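Local coordinates for putative exported protein (Bordetella pertussis Tohama I, PDB 2PFZ) that binds pyroglutamic acid as an extracytoplasmic solute receptor, probably delivering it to a tripartite ATP-independent periplasmic (TRAP) transporter, at residues L19-F22 against V23-D27; A11-L14 against H15-N18; I130-V133 against S134-K137. All blocks are in the same frame, centred on the assembly; numbering follows the deposited sequence.

Contact 1 of 3, residues L19-F22 against V23-D27; sequences LTQF and VKDVD
Leu19, Gln21 and Phe22 offer their carbonyl oxygens to the amides of Val23, Asp25 and Val26, each four residues on, in regular alpha-helical bonds, while the bond from Lys24 N to Thr20 O, at 3.3 Å, is weak. The bond from Val26 N to Phe22 O is 2.9 Å long, with an N-H...O angle of 155°, and the four-residue spacing puts the two side chains that carry the contact on one flank of the helix. CG of Phe22 stands anti to the backbone N (chi1 165°), which swings the ring beside the chain that follows. There CG2 of Val26 settles over one ring face in a CH-pi contact, 3.9 Å from the centroid of the Phe22 ring and 24° off the ring normal. The methyl is displaced toward the rim, and its nearest ring atom is CE1 of Phe22, 3.6 Å from CG2 of Val26. Val23 touches the ring on the same side of its plane, farther round, its CG1 lying 4.1 Å from CD2 of Phe22. This apolar flank faces the protein: Phe22 meets Tyr115 edge-to-face and rests on Leu228, while Val26 packs on Ala231 of helix 222-256. Elsewhere on the helix surface, Thr20 and Lys24 run side by side, with CG2 of Thr20 4.1 Å from CE of Lys24. The hydroxyl of Thr20 turns back to the carbonyl of Val16, and Asp25 sends OD2 to a salt bridge with Arg238. The chemistry is thus divided: dispersion and CH-pi contacts pack the Phe22 ring between Val26 and the residues of strand 111-118 and helix 222-256, whereas the carboxylate of Asp25 ties the same helix to helix 222-256 by charge, and the aliphatic part of Lys24 lies along the more exposed surface.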
ATOM      1  N   LEU A  19      -8.083  -5.482  -9.716  1.00 18.10           N
ATOM      2  CA  LEU A  19      -8.870  -4.372 -10.291  1.00 18.19           C
ATOM      3  C   LEU A  19      -9.505  -4.796 -11.618  1.00 19.37           C
ATOM      4  O   LEU A  19     -10.622  -4.373 -11.950  1.00 19.78           O
ATOM      5  CB  LEU A  19      -8.004  -3.129 -10.536  1.00 17.84           C
ATOM      6  CG  LEU A  19      -7.736  -2.259  -9.304  1.00 18.05           C
ATOM      7  CD1 LEU A  19      -6.524  -1.340  -9.580  1.00 16.53           C
ATOM      8  CD2 LEU A  19      -8.965  -1.431  -8.975  1.00 17.57           C
ATOM      9  N   THR A  20      -8.761  -5.603 -12.368  1.00 19.99           N
ATOM     10  CA  THR A  20      -9.201  -6.136 -13.666  1.00 21.06           C
ATOM     11  C   THR A  20     -10.450  -7.014 -13.490  1.00 21.74           C
ATOM     12  O   THR A  20     -11.437  -6.868 -14.228  1.00 22.81           O
ATOM     13  CB  THR A  20      -8.038  -6.846 -14.399  1.00 20.91           C
ATOM     14  OG1 THR A  20      -7.017  -5.883 -14.692  1.00 21.62           O
ATOM     15  CG2 THR A  20      -8.495  -7.472 -15.722  1.00 22.49           C
ATOM     16  N   GLN A  21     -10.429  -7.885 -12.489  1.00 21.60           N
ATOM     17  CA  GLN A  21     -11.620  -8.681 -12.151  1.00 21.79           C
ATOM     18  C   GLN A  21     -12.759  -7.811 -11.622  1.00 21.51           C
ATOM     19  O   GLN A  21     -13.930  -8.064 -11.923  1.00 21.53           O
ATOM     20  CB  GLN A  21     -11.285  -9.788 -11.148  1.00 21.54           C
ATOM     21  CG  GLN A  21     -12.408 -10.827 -10.959  1.00 24.05           C
ATOM     22  CD  GLN A  21     -12.948 -11.387 -12.273  1.00 25.79           C
ATOM     23  OE1 GLN A  21     -14.129 -11.214 -12.598  1.00 28.31           O
ATOM     24  NE2 GLN A  21     -12.089 -12.043 -13.042  1.00 26.49           N
ATOM     25  N   PHE A  22     -12.407  -6.801 -10.825  1.00 21.11           N
ATOM     26  CA  PHE A  22     -13.362  -5.840 -10.280  1.00 20.49           C
ATOM     27  C   PHE A  22     -14.137  -5.156 -11.399  1.00 20.95           C
ATOM     28  O   PHE A  22     -15.369  -5.090 -11.339  1.00 21.66           O
ATOM     29  CB  PHE A  22     -12.622  -4.802  -9.426  1.00 20.00           C
ATOM     30  CG  PHE A  22     -13.427  -3.567  -9.105  1.00 19.07           C
ATOM     31  CD1 PHE A  22     -14.515  -3.628  -8.254  1.00 18.62           C
ATOM     32  CD2 PHE A  22     -13.060  -2.325  -9.638  1.00 18.72           C
ATOM     33  CE1 PHE A  22     -15.256  -2.493  -7.950  1.00 17.84           C
ATOM     34  CE2 PHE A  22     -13.815  -1.173  -9.366  1.00 18.05           C
ATOM     35  CZ  PHE A  22     -14.903  -1.257  -8.510  1.00 19.08           C
ATOM     36  N   VAL A  23     -13.437  -4.663 -12.424  1.00 21.22           N
ATOM     37  CA  VAL A  23     -14.136  -3.919 -13.474  1.00 22.73           C
ATOM     38  C   VAL A  23     -15.086  -4.864 -14.236  1.00 23.63           C
ATOM     39  O   VAL A  23     -16.192  -4.461 -14.611  1.00 24.18           O
ATOM     40  CB  VAL A  23     -13.197  -3.079 -14.415  1.00 22.67           C
ATOM     41  CG1 VAL A  23     -12.454  -2.017 -13.664  1.00 23.15           C
ATOM     42  CG2 VAL A  23     -12.216  -3.959 -15.153  1.00 22.30           C
ATOM     43  N   LYS A  24     -14.653  -6.114 -14.441  1.00 24.87           N
ATOM     44  CA  LYS A  24     -15.504  -7.179 -14.984  1.00 26.42           C
ATOM     45  C   LYS A  24     -16.734  -7.461 -14.108  1.00 26.26           C
ATOM     46  O   LYS A  24     -17.817  -7.671 -14.632  1.00 27.40           O
ATOM     47  CB  LYS A  24     -14.706  -8.480 -15.176  1.00 26.76           C
ATOM     48  CG  LYS A  24     -13.571  -8.393 -16.192  1.00 27.28           C
ATOM     49  CD  LYS A  24     -12.882  -9.722 -16.365  1.00 28.71           C
ATOM     50  CE  LYS A  24     -11.683  -9.579 -17.314  1.00 31.76           C
ATOM     51  NZ  LYS A  24     -10.883 -10.836 -17.440  1.00 36.74           N
ATOM     52  N   ASP A  25     -16.569  -7.474 -12.783  1.00 26.29           N
ATOM     53  CA  ASP A  25     -17.693  -7.655 -11.860  1.00 26.03           C
ATOM     54  C   ASP A  25     -18.683  -6.488 -11.915  1.00 26.33           C
ATOM     55  O   ASP A  25     -19.889  -6.696 -11.843  1.00 25.97           O
ATOM     56  CB  ASP A  25     -17.213  -7.852 -10.413  1.00 26.13           C
ATOM     57  CG  ASP A  25     -16.517  -9.199 -10.184  1.00 26.91           C
ATOM     58  OD1 ASP A  25     -16.468 -10.049 -11.110  1.00 27.11           O
ATOM     59  OD2 ASP A  25     -15.992  -9.401  -9.060  1.00 26.95           O
ATOM     60  N   VAL A  26     -18.179  -5.259 -12.030  1.00 26.25           N
ATOM     61  CA  VAL A  26     -19.069  -4.088 -12.099  1.00 26.63           C
ATOM     62  C   VAL A  26     -19.903  -4.119 -13.383  1.00 27.10           C
ATOM     63  O   VAL A  26     -21.099  -3.808 -13.349  1.00 27.47           O
ATOM     64  CB  VAL A  26     -18.304  -2.742 -12.027  1.00 26.92           C
ATOM     65  CG1 VAL A  26     -19.294  -1.563 -12.140  1.00 26.31           C
ATOM     66  CG2 VAL A  26     -17.519  -2.630 -10.738  1.00 25.85           C
ATOM     67  N   ASP A  27     -19.262  -4.483 -14.491  1.00 27.13           N
ATOM     68  CA  ASP A  27     -19.941  -4.680 -15.767  1.00 28.01           C
ATOM     69  C   ASP A  27     -21.036  -5.746 -15.598  1.00 27.48           C
ATOM     70  O   ASP A  27     -22.223  -5.473 -15.839  1.00 27.30           O
ATOM     71  CB  ASP A  27     -18.904  -5.072 -16.824  1.00 28.53           C
ATOM     72  CG  ASP A  27     -19.430  -4.996 -18.245  1.00 30.08           C
ATOM     73  OD1 ASP A  27     -20.421  -4.304 -18.515  1.00 30.33           O
ATOM     74  OD2 ASP A  27     -18.821  -5.645 -19.116  1.00 35.53           O
TER

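Contact 2 of 3, residues A11-L14 against H15-N18; sequences ASNL and HVEN
Leu14 lies alongside His15, the two side chains pointing the same way, at the start of helix 14-30. From CB outward, Leu14 first passes its neighbour's backbone: CB is 3.3 Å from the amide N of His15. CG of Leu14 sits between its own backbone N and carbonyl carbon (chi1 75°), a placement that keeps the branch close to that same amide. At the tip, CD1 of Leu14 lies over the centre of the His15 imidazole, 4.0 Å from the ring centroid and only 9° off the ring normal, a CH-pi contact on one face. The side-chain amide of Asn13 approaches the edge of that ring, and the two flat groups are nearly coplanar. Trp119, a residue of the pyroglutamate pocket, meets the His15 ring at a steep inclination. The backbone carbonyl of Asn13 accepts a nearly linear bond from Glu17 N, 2.8 Å from Asn13 O at 174°, and a weak one from Val16 N. Leu14 O then receives Asn18 N at 3.0 Å, continuing the helical pattern. Asn18 reaches Ala235 and Arg238 of helix 222-256 through its amide. With Asn13 in the N-cap position, this is a helix N-terminus leading out of the loop after strand 2-6, within the beta-alpha-beta unit of strand 2-6, helix 14-30 and strand 35-39.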
ATOM      1  N   ALA A  11       0.081  -4.127 -15.046  1.00 21.75           N
ATOM      2  CA  ALA A  11      -0.930  -5.153 -15.216  1.00 22.22           C
ATOM      3  C   ALA A  11      -0.618  -6.442 -14.439  1.00 22.50           C
ATOM      4  O   ALA A  11      -1.537  -7.096 -13.951  1.00 22.69           O
ATOM      5  CB  ALA A  11      -1.139  -5.464 -16.715  1.00 22.83           C
ATOM      6  N   SER A  12       0.664  -6.787 -14.303  1.00 22.53           N
ATOM      7  CA  SER A  12       1.053  -8.031 -13.627  1.00 22.24           C
ATOM      8  C   SER A  12       0.951  -7.945 -12.099  1.00 21.37           C
ATOM      9  O   SER A  12       1.015  -8.959 -11.398  1.00 20.65           O
ATOM     10  CB  SER A  12       2.445  -8.497 -14.066  1.00 23.26           C
ATOM     11  OG  SER A  12       3.423  -7.528 -13.774  1.00 26.28           O
ATOM     12  N   ASN A  13       0.762  -6.738 -11.584  1.00 19.97           N
ATOM     13  CA  ASN A  13       0.668  -6.547 -10.141  1.00 19.65           C
ATOM     14  C   ASN A  13      -0.652  -7.074  -9.548  1.00 19.89           C
ATOM     15  O   ASN A  13      -1.746  -6.905 -10.142  1.00 19.74           O
ATOM     16  CB  ASN A  13       0.936  -5.084  -9.813  1.00 19.54           C
ATOM     17  CG  ASN A  13       0.626  -4.727  -8.370  1.00 19.73           C
ATOM     18  OD1 ASN A  13       1.490  -4.818  -7.480  1.00 22.68           O
ATOM     19  ND2 ASN A  13      -0.602  -4.334  -8.130  1.00 18.49           N
ATOM     20  N   LEU A  14      -0.538  -7.725  -8.388  1.00 19.13           N
ATOM     21  CA  LEU A  14      -1.687  -8.337  -7.700  1.00 19.35           C
ATOM     22  C   LEU A  14      -2.887  -7.378  -7.509  1.00 18.64           C
ATOM     23  O   LEU A  14      -4.042  -7.786  -7.719  1.00 19.28           O
ATOM     24  CB  LEU A  14      -1.265  -9.017  -6.368  1.00 19.30           C
ATOM     25  CG  LEU A  14      -0.930  -8.150  -5.136  1.00 21.15           C
ATOM     26  CD1 LEU A  14      -2.163  -7.862  -4.272  1.00 21.53           C
ATOM     27  CD2 LEU A  14       0.197  -8.761  -4.289  1.00 21.30           C
ATOM     28  N   HIS A  15      -2.645  -6.112  -7.143  1.00 17.75           N
ATOM     29  CA  HIS A  15      -3.772  -5.162  -6.990  1.00 17.55           C
ATOM     30  C   HIS A  15      -4.473  -4.893  -8.322  1.00 17.82           C
ATOM     31  O   HIS A  15      -5.680  -4.685  -8.354  1.00 17.30           O
ATOM     32  CB  HIS A  15      -3.318  -3.814  -6.432  1.00 16.62           C
ATOM     33  CG  HIS A  15      -2.855  -3.871  -5.009  1.00 16.82           C
ATOM     34  ND1 HIS A  15      -3.722  -3.890  -3.937  1.00 16.25           N
ATOM     35  CD2 HIS A  15      -1.606  -3.943  -4.484  1.00 15.79           C
ATOM     36  CE1 HIS A  15      -3.029  -3.949  -2.814  1.00 14.78           C
ATOM     37  NE2 HIS A  15      -1.743  -3.977  -3.119  1.00 14.87           N
ATOM     38  N   VAL A  16      -3.699  -4.887  -9.413  1.00 18.20           N
ATOM     39  CA  VAL A  16      -4.239  -4.544 -10.740  1.00 18.59           C
ATOM     40  C   VAL A  16      -4.936  -5.756 -11.362  1.00 19.13           C
ATOM     41  O   VAL A  16      -5.994  -5.613 -12.012  1.00 18.34           O
ATOM     42  CB  VAL A  16      -3.155  -3.962 -11.667  1.00 17.91           C
ATOM     43  CG1 VAL A  16      -3.772  -3.446 -12.968  1.00 19.34           C
ATOM     44  CG2 VAL A  16      -2.428  -2.804 -10.956  1.00 18.75           C
ATOM     45  N   GLU A  17      -4.336  -6.938 -11.192  1.00 19.64           N
ATOM     46  CA  GLU A  17      -5.037  -8.195 -11.467  1.00 21.52           C
ATOM     47  C   GLU A  17      -6.411  -8.174 -10.787  1.00 18.91           C
ATOM     48  O   GLU A  17      -7.411  -8.500 -11.421  1.00 18.66           O
ATOM     49  CB  GLU A  17      -4.231  -9.402 -10.982  1.00 20.92           C
ATOM     50  CG  GLU A  17      -4.937 -10.751 -11.231  1.00 25.98           C
ATOM     51  CD  GLU A  17      -4.090 -11.956 -10.792  1.00 24.20           C
ATOM     52  OE1 GLU A  17      -4.598 -13.116 -10.834  1.00 34.30           O
ATOM     53  OE2 GLU A  17      -2.916 -11.751 -10.401  1.00 33.11           O
ATOM     54  N   ASN A  18      -6.467  -7.767  -9.515  1.00 17.49           N
ATOM     55  CA  ASN A  18      -7.750  -7.700  -8.779  1.00 17.43           C
ATOM     56  C   ASN A  18      -8.668  -6.642  -9.392  1.00 17.53           C
ATOM     57  O   ASN A  18      -9.896  -6.849  -9.528  1.00 17.37           O
ATOM     58  CB  ASN A  18      -7.513  -7.384  -7.288  1.00 17.17           C
ATOM     59  CG  ASN A  18      -8.727  -7.600  -6.431  1.00 16.25           C
ATOM     60  OD1 ASN A  18      -9.451  -8.587  -6.582  1.00 18.84           O
ATOM     61  ND2 ASN A  18      -8.946  -6.699  -5.498  1.00 16.93           N
TER

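Contact 3 of 3, residues I130-V133 against S134-K137; sequences IKQV and SDMK
Asp135 reaches back to the amides of Lys131 and Gln132, binding the preceding loop to the short 3-10 turn at 133-136. Its OD2 takes the N-H of Lys131 on the anti lone pair, at 2.8 Å between Lys131 N and Asp135 OD2 and a nearly straight 170°. The second donor, Gln132 N, meets Asp135 OD2 from above the carboxylate plane at 3.3 Å, with a more bent angle of 139°. CG of Asp135 is anti to its own carbonyl carbon (chi1 -67°), and this turns the carboxylate toward the loop. The backbone adds two i to i+3 bonds: Asp135 N to Gln132 O, 3.0 Å, and Met136 N to Val133 O, 2.8 Å, both with the donor above the carbonyl plane. On the packed side, the side chain of Ile130 crosses that of Met136 at about a right angle, with CD1 of Ile130 3.7 Å from CG of Met136. Farther along Met136, the chain bends at chi3 and brings CE to within 3.9 Å of CG2 of Val133. All three lean on neighbouring elements: Leu272 of helix 266-287 touches Val133 and Met136, and Ile124 of strand 123-126 touches Ile130 and Met136. The other side is looser and watery. Here Gln132 and Ser134 are exposed, and one water bridges them, donating to OE1 of Gln132 and accepting from Ser134 N at 2.8 Å. Lys131 directs its ammonium to Asp129 in a salt bridge. Two backbone N-H groups converging on one carboxylate oxygen hold the loop's turn in shape and probably favour the ionised form of Asp135, while the apolar trio fastens the turn to the core and Gln132 and Ser134 face the solvent.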
ATOM      1  N   ILE A 130      22.393  -7.368   7.297  1.00 28.05           N
ATOM      2  CA  ILE A 130      21.669  -6.562   8.268  1.00 26.42           C
ATOM      3  C   ILE A 130      21.209  -7.467   9.384  1.00 26.99           C
ATOM      4  O   ILE A 130      20.255  -8.232   9.219  1.00 26.34           O
ATOM      5  CB  ILE A 130      20.445  -5.836   7.640  1.00 26.30           C
ATOM      6  CG1 ILE A 130      20.848  -5.047   6.376  1.00 26.27           C
ATOM      7  CG2 ILE A 130      19.767  -4.942   8.685  1.00 24.71           C
ATOM      8  CD1 ILE A 130      19.668  -4.269   5.701  1.00 25.41           C
ATOM      9  N   LYS A 131      21.915  -7.397  10.514  1.00 27.28           N
ATOM     10  CA  LYS A 131      21.585  -8.206  11.674  1.00 28.24           C
ATOM     11  C   LYS A 131      21.062  -7.318  12.798  1.00 27.10           C
ATOM     12  O   LYS A 131      20.514  -7.806  13.784  1.00 27.37           O
ATOM     13  CB  LYS A 131      22.806  -9.037  12.090  1.00 27.95           C
ATOM     14  CG  LYS A 131      22.990 -10.276  11.196  1.00 30.21           C
ATOM     15  CD  LYS A 131      24.416 -10.858  11.220  1.00 31.36           C
ATOM     16  CE  LYS A 131      25.335 -10.217  10.157  1.00 36.90           C
ATOM     17  NZ  LYS A 131      24.785 -10.276   8.747  1.00 37.92           N
ATOM     18  N   GLN A 132      21.218  -6.008  12.618  1.00 26.48           N
ATOM     19  CA  GLN A 132      20.725  -5.000  13.565  1.00 26.61           C
ATOM     20  C   GLN A 132      20.478  -3.677  12.838  1.00 26.20           C
ATOM     21  O   GLN A 132      20.992  -3.457  11.745  1.00 25.29           O
ATOM     22  CB  GLN A 132      21.738  -4.794  14.699  1.00 27.16           C
ATOM     23  CG  GLN A 132      23.089  -4.373  14.185  1.00 29.36           C
ATOM     24  CD  GLN A 132      24.185  -4.434  15.226  1.00 33.06           C
ATOM     25  OE1 GLN A 132      24.030  -3.957  16.348  1.00 34.60           O
ATOM     26  NE2 GLN A 132      25.316  -5.006  14.845  1.00 35.60           N
ATOM     27  N   VAL A 133      19.704  -2.791  13.452  1.00 26.20           N
ATOM     28  CA  VAL A 133      19.356  -1.525  12.799  1.00 26.71           C
ATOM     29  C   VAL A 133      20.577  -0.737  12.335  1.00 27.06           C
ATOM     30  O   VAL A 133      20.570  -0.193  11.228  1.00 26.86           O
ATOM     31  CB  VAL A 133      18.391  -0.665  13.651  1.00 27.02           C
ATOM     32  CG1 VAL A 133      18.433   0.798  13.235  1.00 28.26           C
ATOM     33  CG2 VAL A 133      16.982  -1.201  13.499  1.00 27.46           C
ATOM     34  N   SER A 134      21.635  -0.724  13.147  1.00 27.20           N
ATOM     35  CA  SER A 134      22.849   0.027  12.807  1.00 28.02           C
ATOM     36  C   SER A 134      23.458  -0.394  11.469  1.00 28.17           C
ATOM     37  O   SER A 134      24.084   0.421  10.794  1.00 28.06           O
ATOM     38  CB  SER A 134      23.897  -0.041  13.934  1.00 28.11           C
ATOM     39  OG  SER A 134      24.410  -1.350  14.081  1.00 29.01           O
ATOM     40  N   ASP A 135      23.263  -1.657  11.081  1.00 27.93           N
ATOM     41  CA  ASP A 135      23.754  -2.133   9.783  1.00 28.53           C
ATOM     42  C   ASP A 135      23.083  -1.413   8.604  1.00 29.10           C
ATOM     43  O   ASP A 135      23.433  -1.651   7.454  1.00 28.94           O
ATOM     44  CB  ASP A 135      23.540  -3.643   9.624  1.00 28.34           C
ATOM     45  CG  ASP A 135      24.398  -4.470  10.573  1.00 28.64           C
ATOM     46  OD1 ASP A 135      25.503  -4.031  10.940  1.00 27.76           O
ATOM     47  OD2 ASP A 135      23.969  -5.573  10.934  1.00 26.88           O
ATOM     48  N   MET A 136      22.104  -0.554   8.896  1.00 29.51           N
ATOM     49  CA  MET A 136      21.381   0.150   7.836  1.00 30.58           C
ATOM     50  C   MET A 136      21.817   1.604   7.610  1.00 30.72           C
ATOM     51  O   MET A 136      21.395   2.251   6.636  1.00 30.77           O
ATOM     52  CB  MET A 136      19.884   0.066   8.100  1.00 30.46           C
ATOM     53  CG  MET A 136      19.346  -1.328   7.850  1.00 30.59           C
ATOM     54  SD  MET A 136      17.540  -1.379   7.899  1.00 32.77           S
ATOM     55  CE  MET A 136      17.325  -1.224   9.614  1.00 20.98           C
ATOM     56  N   LYS A 137      22.676   2.101   8.496  1.00 30.62           N
ATOM     57  CA  LYS A 137      23.190   3.458   8.397  1.00 31.58           C
ATOM     58  C   LYS A 137      23.897   3.658   7.058  1.00 30.47           C
ATOM     59  O   LYS A 137      24.757   2.854   6.659  1.00 30.74           O
ATOM     60  CB  LYS A 137      24.112   3.786   9.588  1.00 31.97           C
ATOM     61  CG  LYS A 137      24.226   5.290   9.877  1.00 33.07           C
ATOM     62  CD  LYS A 137      25.108   5.581  11.083  1.00 33.55           C
ATOM     63  CE  LYS A 137      26.515   5.946  10.643  1.00 36.83           C
ATOM     64  NZ  LYS A 137      26.563   7.235   9.870  1.00 38.76           N
TER
HETATM   65  O   HOH W   1      21.845  -1.618  15.797  1.00 34.30           O

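In the fold
Contacts 1 and 2 are consecutive parts of one element: 11-18 carries the loop and first turn of helix 14-30, and 19-27 continues it, their centres 12 Å apart. Contact 2 lies nearer the ligand, the side chain of Asn13 being about 6 Å from the bound pyroglutamic acid, against about 13 Å for that of Leu19 in contact 1. Both lean on helix 222-256, with Arg238 serving Asn18 and Asp25 alike. Contact 3 lies in the loop that follows strand 123-126 and precedes strand 140-143, on the opposite side of the chain's centre from contact 1; its centre is 43 Å from that of contact 1 and 33 Å from that of contact 2, and it touches neither.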